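Long-range contacts in quinonprotein alcohol dehydrogenase-like protein (Bacteroides thetaiotaomicron VPI-5482, PDB 4R5O), which is of unknown function but binds calcium ions and joins an immunoglobulin-like beta-sandwich domain to a seven-bladed beta-propeller of the YVTN repeat family: residues L199-I205 against N220-F226; D346-K351 against A362-A367. One frame throughout, in Å; residues are numbered along the deposited sequence.

Interaction 1: L199-I205 against N220-F226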
# COMPACT_ATOMS: atom_id res chain seq x y z
N LEU A 199 -14.02 -3.45 9.13
CA LEU A 199 -13.89 -4.48 10.18
C LEU A 199 -12.45 -4.79 10.43
O LEU A 199 -11.69 -4.92 9.47
CB LEU A 199 -14.62 -5.80 9.87
CG LEU A 199 -16.10 -5.84 9.61
CD1 LEU A 199 -16.46 -7.24 9.12
CD2 LEU A 199 -16.93 -5.45 10.87
N VAL A 200 -12.06 -4.91 11.69
CA VAL A 200 -10.72 -5.30 12.08
C VAL A 200 -10.87 -6.59 12.87
O VAL A 200 -11.64 -6.65 13.83
CB VAL A 200 -9.93 -4.19 12.82
CG1 VAL A 200 -8.62 -4.74 13.40
CG2 VAL A 200 -9.68 -2.96 11.92
N THR A 201 -10.22 -7.66 12.40
CA THR A 201 -10.31 -8.98 13.03
C THR A 201 -8.88 -9.45 13.41
O THR A 201 -7.87 -8.88 12.94
CB THR A 201 -11.05 -9.96 12.09
OG1 THR A 201 -10.39 -9.99 10.83
CG2 THR A 201 -12.53 -9.56 11.84
N GLY A 202 -8.82 -10.44 14.28
CA GLY A 202 -7.58 -10.99 14.82
C GLY A 202 -7.78 -11.62 16.19
O GLY A 202 -7.15 -12.63 16.51
N ASP A 203 -8.68 -11.02 17.00
CA ASP A 203 -9.08 -11.45 18.35
C ASP A 203 -10.60 -11.53 18.45
O ASP A 203 -11.16 -11.51 19.55
CB ASP A 203 -8.52 -10.46 19.39
CG ASP A 203 -8.98 -9.02 19.30
OD1 ASP A 203 -9.78 -8.69 18.37
OD2 ASP A 203 -8.52 -8.20 20.13
N GLY A 204 -11.24 -11.65 17.29
CA GLY A 204 -12.69 -11.68 17.12
C GLY A 204 -13.05 -10.69 16.04
O GLY A 204 -12.33 -10.61 15.05
N ILE A 205 -14.12 -9.90 16.22
CA ILE A 205 -14.57 -8.91 15.22
C ILE A 205 -14.75 -7.54 15.87
O ILE A 205 -15.49 -7.39 16.85
CB ILE A 205 -15.88 -9.32 14.48
CG1 ILE A 205 -15.80 -10.76 13.92
CG2 ILE A 205 -16.27 -8.29 13.41
CD1 ILE A 205 -17.08 -11.33 13.51
N ASN A 220 -15.79 -11.38 20.50
CA ASN A 220 -14.53 -11.59 21.18
C ASN A 220 -14.25 -13.09 21.14
O ASN A 220 -14.88 -13.86 21.85
CB ASN A 220 -14.62 -11.00 22.60
CG ASN A 220 -13.36 -10.97 23.40
OD1 ASN A 220 -12.40 -11.72 23.18
ND2 ASN A 220 -13.33 -10.06 24.37
N GLU A 221 -13.36 -13.50 20.22
CA GLU A 221 -12.98 -14.89 20.01
C GLU A 221 -11.50 -14.93 19.71
O GLU A 221 -11.08 -14.40 18.69
CB GLU A 221 -13.81 -15.53 18.88
CG GLU A 221 -13.53 -17.02 18.66
CD GLU A 221 -14.40 -17.69 17.61
OE1 GLU A 221 -15.62 -17.44 17.58
OE2 GLU A 221 -13.86 -18.56 16.88
N ARG A 222 -10.72 -15.52 20.62
CA ARG A 222 -9.27 -15.65 20.55
C ARG A 222 -8.85 -16.24 19.21
O ARG A 222 -9.39 -17.28 18.79
CB ARG A 222 -8.76 -16.52 21.72
CG ARG A 222 -7.24 -16.43 21.93
CD ARG A 222 -6.73 -17.26 23.09
NE ARG A 222 -6.81 -18.70 22.83
CZ ARG A 222 -5.81 -19.44 22.36
NH1 ARG A 222 -4.63 -18.88 22.10
NH2 ARG A 222 -5.97 -20.74 22.14
N LEU A 223 -7.93 -15.55 18.52
CA LEU A 223 -7.34 -15.94 17.24
C LEU A 223 -8.36 -15.91 16.06
O LEU A 223 -8.01 -16.36 14.96
CB LEU A 223 -6.71 -17.36 17.32
CG LEU A 223 -5.61 -17.57 18.37
CD1 LEU A 223 -5.20 -19.01 18.43
CD2 LEU A 223 -4.39 -16.67 18.13
N LEU A 224 -9.60 -15.38 16.25
CA LEU A 224 -10.54 -15.29 15.12
C LEU A 224 -10.09 -14.13 14.23
O LEU A 224 -10.11 -12.98 14.66
CB LEU A 224 -12.02 -15.16 15.54
CG LEU A 224 -13.05 -14.83 14.41
CD1 LEU A 224 -13.08 -15.89 13.36
CD2 LEU A 224 -14.43 -14.63 14.97
N CYS A 225 -9.69 -14.45 13.01
CA CYS A 225 -9.16 -13.51 12.06
C CYS A 225 -9.71 -13.77 10.66
O CYS A 225 -9.73 -14.91 10.21
CB CYS A 225 -7.63 -13.60 12.06
SG CYS A 225 -6.82 -12.35 11.04
N PHE A 226 -10.10 -12.69 9.94
CA PHE A 226 -10.48 -12.85 8.54
C PHE A 226 -9.21 -12.58 7.75
O PHE A 226 -8.91 -11.42 7.46
CB PHE A 226 -11.67 -11.97 8.08
CG PHE A 226 -12.99 -11.95 8.82
CD1 PHE A 226 -13.28 -12.89 9.81
CD2 PHE A 226 -13.96 -11.00 8.51
CE1 PHE A 226 -14.49 -12.84 10.52
CE2 PHE A 226 -15.20 -10.98 9.18
CZ PHE A 226 -15.44 -11.89 10.20

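Interaction 2: D346-K351 against A362-A367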
# COMPACT_ATOMS: atom_id res chain seq x y z
N ASP A 346 4.22 -24.91 -6.75
CA ASP A 346 5.55 -24.96 -7.39
C ASP A 346 6.01 -23.56 -7.89
O ASP A 346 7.18 -23.37 -8.23
CB ASP A 346 5.60 -25.97 -8.56
CG ASP A 346 4.33 -26.17 -9.40
OD1 ASP A 346 3.26 -26.49 -8.80
OD2 ASP A 346 4.45 -26.23 -10.65
N GLY A 347 5.10 -22.58 -7.89
CA GLY A 347 5.43 -21.23 -8.34
C GLY A 347 5.04 -20.96 -9.77
O GLY A 347 5.57 -20.04 -10.39
N ALA A 348 4.12 -21.78 -10.32
CA ALA A 348 3.56 -21.64 -11.67
C ALA A 348 2.26 -20.83 -11.59
O ALA A 348 1.60 -20.81 -10.55
CB ALA A 348 3.32 -23.00 -12.32
N ILE A 349 1.92 -20.13 -12.67
CA ILE A 349 0.71 -19.34 -12.73
C ILE A 349 -0.17 -19.99 -13.76
O ILE A 349 0.30 -20.37 -14.83
CB ILE A 349 1.02 -17.84 -13.01
CG1 ILE A 349 1.74 -17.23 -11.78
CG2 ILE A 349 -0.24 -17.01 -13.34
CD1 ILE A 349 2.58 -16.12 -12.08
N TYR A 350 -1.42 -20.18 -13.37
CA TYR A 350 -2.48 -20.70 -14.20
C TYR A 350 -3.44 -19.58 -14.53
O TYR A 350 -3.74 -18.75 -13.67
CB TYR A 350 -3.18 -21.86 -13.48
CG TYR A 350 -2.35 -23.12 -13.43
CD1 TYR A 350 -1.39 -23.31 -12.44
CD2 TYR A 350 -2.54 -24.15 -14.35
CE1 TYR A 350 -0.61 -24.46 -12.39
CE2 TYR A 350 -1.77 -25.31 -14.31
CZ TYR A 350 -0.81 -25.46 -13.32
OH TYR A 350 -0.05 -26.62 -13.24
N LYS A 351 -3.86 -19.52 -15.79
CA LYS A 351 -4.86 -18.56 -16.28
C LYS A 351 -6.16 -19.31 -16.47
O LYS A 351 -6.31 -20.02 -17.47
CB LYS A 351 -4.40 -17.84 -17.56
CG LYS A 351 -5.43 -16.87 -18.10
CD LYS A 351 -4.96 -16.02 -19.28
CE LYS A 351 -4.90 -16.71 -20.61
NZ LYS A 351 -4.46 -15.76 -21.66
N ALA A 362 -2.54 -26.80 -18.22
CA ALA A 362 -1.13 -26.38 -18.25
C ALA A 362 -0.97 -24.95 -17.72
O ALA A 362 -1.89 -24.15 -17.90
CB ALA A 362 -0.58 -26.48 -19.66
N PRO A 363 0.19 -24.60 -17.07
CA PRO A 363 0.37 -23.22 -16.58
C PRO A 363 0.45 -22.21 -17.71
O PRO A 363 0.86 -22.55 -18.81
CB PRO A 363 1.71 -23.26 -15.83
CG PRO A 363 2.03 -24.66 -15.63
CD PRO A 363 1.38 -25.41 -16.75
N PHE A 364 0.04 -20.98 -17.41
CA PHE A 364 0.13 -19.85 -18.32
C PHE A 364 1.57 -19.34 -18.28
O PHE A 364 2.15 -19.02 -19.33
CB PHE A 364 -0.89 -18.77 -17.93
CG PHE A 364 -0.66 -17.39 -18.49
CD1 PHE A 364 -0.81 -17.15 -19.86
CD2 PHE A 364 -0.36 -16.32 -17.66
CE1 PHE A 364 -0.60 -15.87 -20.37
CE2 PHE A 364 -0.15 -15.04 -18.18
CZ PHE A 364 -0.27 -14.83 -19.53
N ILE A 365 2.14 -19.30 -17.05
CA ILE A 365 3.52 -18.95 -16.75
C ILE A 365 4.10 -20.11 -15.96
O ILE A 365 3.62 -20.42 -14.87
CB ILE A 365 3.66 -17.59 -16.03
CG1 ILE A 365 3.11 -16.46 -16.92
CG2 ILE A 365 5.13 -17.33 -15.66
CD1 ILE A 365 2.86 -15.19 -16.20
N ALA A 366 5.10 -20.78 -16.54
CA ALA A 366 5.79 -21.92 -15.95
C ALA A 366 6.57 -21.53 -14.69
O ALA A 366 7.02 -20.39 -14.55
CB ALA A 366 6.74 -22.52 -16.97
N ALA A 367 6.74 -22.50 -13.79
CA ALA A 367 7.52 -22.31 -12.57
C ALA A 367 9.02 -22.34 -12.89
O ALA A 367 9.43 -22.95 -13.88
CB ALA A 367 7.16 -23.40 -11.57

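Interaction 1: L199-I205 against N220-F226
F226 lays its ring over the methyl of T201: CG2 stands 3.7 Å from the ring centroid and 4° off the normal, a CH-pi contact centred on the face. The same threonine grips the backbone, since OG1 accepts a hydrogen bond from F226 N at 2.9 Å and 167°. One torsion serves both contacts: with chi1 at 55°, OG1 sits between the backbone N and the carbonyl carbon while CG2 takes the place beside the N and rises under the ring. L199 CD1 approaches F226 CE2 obliquely at 3.9 Å, and I205 CD1 comes within 3.7 Å of F226 CZ. With an alanine in place of F226, a gap would probably open between the T201 methyl and the tips of L199 and I205, which share the ring. L224 O takes G204 N at 3.2 Å, in the carbonyl plane and on a lone pair, and a weak bond from G202 N, while L224 CB and CD2 lie against G204 CA. The type II turn E221-L224, tied in by a bond from E221 N to D203 O, carries the chain from strand 215-220 over the bend between strands 197-201 and 204-209, and F226 meets Y251 and strand 235-239 in the next propeller blade.

Interaction 2: D346-K351 against A362-A367
I349 and I365 pair as an antiparallel hydrogen-bonded bridge: I349 N gives a nearly straight bond (173°) to I365 O at 2.8 Å, in the plane of that carbonyl. The return side is doubled. I349 O takes both F364 N, at 2.7 Å, and I365 N, at 3.1 Å, the former in the carbonyl plane and the latter tilted from it, so two residues face one and the pairing is a classic beta bulge.

F364 is the first residue of the bulge, its CB directed toward 346-351. That CB rests on K351 CB at 3.6 Å and also lies near I349 O. With chi1 at 163°, CG lies anti to the backbone N, still against K351 CB, and the ring crosses the lysine chain at a slant. CD1 comes to K351 CE and F364 CE1 to K351 NZ, at 4.1 Å, while K351 CD stands over one face; the lysine's bend at chi3 keeps its outer part beside the ring. On the other branch CD2 has I349 CG2 at the ring edge. The ring also meets that of Y341.

This short pairing adds to the outer edge of strand 349-353, the last regular strand of its propeller blade, so that 362-367 lies where a blade's outermost strand would, with strand 339-343 on the inner side. Just before the bulge, P363 sits against Y350: its CA lies over one face of the tyrosine ring, 3.9 Å from the centroid in a CH-pi contact, and its CG reaches Y350 CZ at 3.7 Å. At the opposite end A367 CB tucks against A348 CB, 3.9 Å away. The two isoleucines, touching CB to CB, meet L386 on strand 386-392 of the next blade.

How the interactions relate
Both contacts belong to the beta-propeller, in different blades, with centres about 34 Å apart and nearest atoms about 23 Å apart; they do not touch. Interaction 1 comes first in the sequence and is complete more than a hundred residues before interaction 2 starts. Each involves the segment that leaves one blade for the next: 220-226 runs from strand 215-220 to strand 228-232, whereas the loop 362-367 lies between strands 349-353 and 371-379. They use it differently, the first folding over a hairpin bend, the second lining up beside an edge strand. Each lies about 10 Å, side chain to side chain, from a calcium-binding aspartate: D252 (about 10 Å from L199) and D358 (about 9 Å from A362).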